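Local coordinates for glutamine--tRNA ligase (Saccharomyces cerevisiae, PDB 3TL4), which joins glutamine to its cognate tRNA at the expense of ATP and is represented here by its appended N-terminal tRNA-binding domain, at residues Q121-V126 with I170-L175. Numbering follows the deposited sequence.
Sequences QVRNYV and IDQEVL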
ATOM      1  N   GLN A 121     -14.271  -6.423  11.148  1.00 29.39           N
ATOM      2  CA  GLN A 121     -13.107  -7.247  11.452  1.00 25.86           C
ATOM      3  C   GLN A 121     -12.018  -6.440  12.178  1.00 24.54           C
ATOM      4  O   GLN A 121     -11.444  -6.919  13.157  1.00 24.00           O
ATOM      5  CB  GLN A 121     -12.543  -7.909  10.195  1.00 30.10           C
ATOM      6  CG  GLN A 121     -13.584  -8.617   9.328  1.00 37.15           C
ATOM      7  CD  GLN A 121     -12.953  -9.250   8.095  1.00 40.59           C
ATOM      8  OE1 GLN A 121     -12.317 -10.299   8.184  1.00 48.18           O
ATOM      9  NE2 GLN A 121     -13.118  -8.611   6.945  1.00 30.25           N
ATOM     10  N   VAL A 122     -11.729  -5.223  11.709  1.00 21.25           N
ATOM     11  CA  VAL A 122     -10.793  -4.349  12.429  1.00 20.01           C
ATOM     12  C   VAL A 122     -11.212  -4.302  13.901  1.00 22.69           C
ATOM     13  O   VAL A 122     -10.402  -4.513  14.799  1.00 26.45           O
ATOM     14  CB  VAL A 122     -10.731  -2.905  11.826  1.00 22.52           C
ATOM     15  CG1 VAL A 122      -9.833  -2.005  12.657  1.00 18.20           C
ATOM     16  CG2 VAL A 122     -10.249  -2.927  10.374  1.00 14.82           C
ATOM     17  N   ARG A 123     -12.500  -4.064  14.130  1.00 26.57           N
ATOM     18  CA  ARG A 123     -13.069  -3.969  15.473  1.00 29.09           C
ATOM     19  C   ARG A 123     -12.838  -5.245  16.297  1.00 26.93           C
ATOM     20  O   ARG A 123     -12.482  -5.181  17.463  1.00 25.98           O
ATOM     21  CB  ARG A 123     -14.566  -3.641  15.370  1.00 29.58           C
ATOM     22  CG  ARG A 123     -15.304  -3.504  16.694  1.00 32.78           C
ATOM     23  CD  ARG A 123     -16.590  -2.655  16.538  1.00 31.69           C
ATOM     24  NE  ARG A 123     -16.374  -1.314  17.070  1.00 42.59           N
ATOM     25  CZ  ARG A 123     -16.561  -0.193  16.390  1.00 40.20           C
ATOM     26  NH1 ARG A 123     -16.997  -0.234  15.143  1.00 34.98           N
ATOM     27  NH2 ARG A 123     -16.329   0.969  16.975  1.00 41.09           N
ATOM     28  N   ASN A 124     -13.046  -6.404  15.690  1.00 23.61           N
ATOM     29  CA  ASN A 124     -12.751  -7.657  16.371  1.00 27.11           C
ATOM     30  C   ASN A 124     -11.299  -7.713  16.824  1.00 23.24           C
ATOM     31  O   ASN A 124     -11.022  -8.032  17.974  1.00 21.11           O
ATOM     32  CB  ASN A 124     -13.063  -8.871  15.480  1.00 28.16           C
ATOM     33  CG  ASN A 124     -14.558  -9.045  15.226  1.00 41.81           C
ATOM     34  OD1 ASN A 124     -15.393  -8.573  16.007  1.00 45.72           O
ATOM     35  ND2 ASN A 124     -14.903  -9.728  14.127  1.00 41.73           N
ATOM     36  N   TYR A 125     -10.377  -7.415  15.909  1.00 24.30           N
ATOM     37  CA  TYR A 125      -8.947  -7.475  16.224  1.00 20.02           C
ATOM     38  C   TYR A 125      -8.538  -6.487  17.306  1.00 18.16           C
ATOM     39  O   TYR A 125      -7.769  -6.831  18.197  1.00 19.96           O
ATOM     40  CB  TYR A 125      -8.093  -7.325  14.963  1.00 24.42           C
ATOM     41  CG  TYR A 125      -8.105  -8.586  14.146  1.00 25.50           C
ATOM     42  CD1 TYR A 125      -7.533  -9.753  14.641  1.00 33.83           C
ATOM     43  CD2 TYR A 125      -8.706  -8.627  12.904  1.00 33.96           C
ATOM     44  CE1 TYR A 125      -7.554 -10.928  13.922  1.00 39.93           C
ATOM     45  CE2 TYR A 125      -8.731  -9.805  12.163  1.00 39.92           C
ATOM     46  CZ  TYR A 125      -8.154 -10.950  12.680  1.00 43.65           C
ATOM     47  OH  TYR A 125      -8.174 -12.117  11.951  1.00 51.37           O
ATOM     48  N   VAL A 126      -9.085  -5.275  17.238  1.00 21.66           N
ATOM     49  CA  VAL A 126      -8.874  -4.257  18.260  1.00 23.35           C
ATOM     50  C   VAL A 126      -9.405  -4.718  19.629  1.00 29.94           C
ATOM     51  O   VAL A 126      -8.733  -4.566  20.657  1.00 29.39           O
ATOM     52  CB  VAL A 126      -9.568  -2.925  17.864  1.00 20.04           C
ATOM     53  CG1 VAL A 126      -9.591  -1.954  19.042  1.00 19.15           C
ATOM     54  CG2 VAL A 126      -8.900  -2.307  16.630  1.00 16.85           C
ATOM     55  N   ILE A 170     -10.540   2.380  17.516  1.00 22.42           N
ATOM     56  CA  ILE A 170      -9.839   2.336  18.796  1.00 22.75           C
ATOM     57  C   ILE A 170     -10.419   3.291  19.831  1.00 22.12           C
ATOM     58  O   ILE A 170     -10.642   2.902  20.974  1.00 22.17           O
ATOM     59  CB  ILE A 170      -8.347   2.641  18.653  1.00 24.36           C
ATOM     60  CG1 ILE A 170      -7.659   1.495  17.918  1.00 22.76           C
ATOM     61  CG2 ILE A 170      -7.728   2.851  20.032  1.00 24.04           C
ATOM     62  CD1 ILE A 170      -6.242   1.794  17.501  1.00 17.28           C
ATOM     63  N   ASP A 171     -10.640   4.542  19.435  1.00 27.27           N
ATOM     64  CA  ASP A 171     -11.272   5.516  20.318  1.00 21.52           C
ATOM     65  C   ASP A 171     -12.609   4.997  20.864  1.00 22.63           C
ATOM     66  O   ASP A 171     -12.890   5.118  22.052  1.00 25.92           O
ATOM     67  CB  ASP A 171     -11.459   6.863  19.611  1.00 24.02           C
ATOM     68  CG  ASP A 171     -10.132   7.612  19.400  1.00 38.50           C
ATOM     69  OD1 ASP A 171      -9.121   7.269  20.060  1.00 37.10           O
ATOM     70  OD2 ASP A 171     -10.103   8.554  18.574  1.00 42.87           O
ATOM     71  N   GLN A 172     -13.424   4.394  20.005  1.00 19.38           N
ATOM     72  CA  GLN A 172     -14.704   3.855  20.443  1.00 19.29           C
ATOM     73  C   GLN A 172     -14.550   2.697  21.428  1.00 17.04           C
ATOM     74  O   GLN A 172     -15.233   2.629  22.431  1.00 24.67           O
ATOM     75  CB  GLN A 172     -15.499   3.364  19.250  1.00 21.90           C
ATOM     76  CG  GLN A 172     -15.730   4.374  18.153  1.00 27.25           C
ATOM     77  CD  GLN A 172     -16.492   3.738  17.002  1.00 40.74           C
ATOM     78  OE1 GLN A 172     -17.646   3.333  17.160  1.00 51.46           O
ATOM     79  NE2 GLN A 172     -15.841   3.608  15.854  1.00 33.76           N
ATOM     80  N   GLU A 173     -13.661   1.771  21.127  1.00 20.10           N
ATOM     81  CA  GLU A 173     -13.489   0.603  21.979  1.00 18.10           C
ATOM     82  C   GLU A 173     -12.877   0.950  23.323  1.00 22.74           C
ATOM     83  O   GLU A 173     -13.226   0.364  24.334  1.00 28.68           O
ATOM     84  CB  GLU A 173     -12.657  -0.450  21.264  1.00 16.49           C
ATOM     85  CG  GLU A 173     -13.376  -1.008  20.028  1.00 20.03           C
ATOM     86  CD  GLU A 173     -14.723  -1.600  20.385  1.00 27.33           C
ATOM     87  OE1 GLU A 173     -14.781  -2.365  21.373  1.00 30.67           O
ATOM     88  OE2 GLU A 173     -15.719  -1.299  19.694  1.00 30.94           O
ATOM     89  N   VAL A 174     -11.965   1.910  23.335  1.00 23.67           N
ATOM     90  CA  VAL A 174     -11.292   2.301  24.565  1.00 18.54           C
ATOM     91  C   VAL A 174     -12.278   2.963  25.505  1.00 16.69           C
ATOM     92  O   VAL A 174     -12.275   2.710  26.712  1.00 19.62           O
ATOM     93  CB  VAL A 174     -10.073   3.210  24.265  1.00 27.12           C
ATOM     94  CG1 VAL A 174      -9.574   3.855  25.511  1.00 23.15           C
ATOM     95  CG2 VAL A 174      -8.966   2.383  23.629  1.00 25.37           C
ATOM     96  N   LEU A 175     -13.152   3.787  24.936  1.00 19.92           N
ATOM     97  CA  LEU A 175     -14.243   4.413  25.690  1.00 19.99           C
ATOM     98  C   LEU A 175     -15.060   3.373  26.450  1.00 25.39           C
ATOM     99  O   LEU A 175     -15.410   3.592  27.609  1.00 29.33           O
ATOM    100  CB  LEU A 175     -15.156   5.214  24.751  1.00 18.07           C
ATOM    101  CG  LEU A 175     -16.358   5.970  25.329  1.00 29.04           C
ATOM    102  CD1 LEU A 175     -15.946   6.925  26.465  1.00 22.38           C
ATOM    103  CD2 LEU A 175     -17.090   6.720  24.210  1.00 26.60           C
TER
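Arg123 and Glu173 form a salt bridge between helix 119-132 and helix 166-178. Arg123 NE gives its hydrogen to Glu173 OE2 at 2.7 Å, nearly straight at 171°. The carboxylate oxygen lies in the guanidinium plane, at its edge, but receives the hydrogen on its anti side and tilted out of the carboxylate plane, and the two flat groups are steeply turned against each other. Arginine suits the place because a long chain, running out with CG anti to the backbone N and then bending at chi3 (-103°), can bring NE across to the other helix. OE2 also pairs with Lys176, while Arg123 NH1 pairs with Glu119, so each charge has a second mate. With an alanine here in place of Arg123, Glu173 would probably lose its mate on helix 119-132, and Glu119 the guanidinium it pairs with.

Next to the salt bridge the packing is apolar. Val126, its CB pointing toward the other helix, touches Ile170 CG1 with CG1 at 4.1 Å and the methylene CG of Glu173 at 4.0 Å, so a short apolar branch suffices; glutamate offers its aliphatic stem to the valine and its carboxylate to the arginine.

The axes of the two short segments come within 10.3 Å of each other, crossing at -45°. They join the two helices in the C-terminal helical part of the domain, where Ile170 also packs on Phe149 and Val152 of helix 145-153.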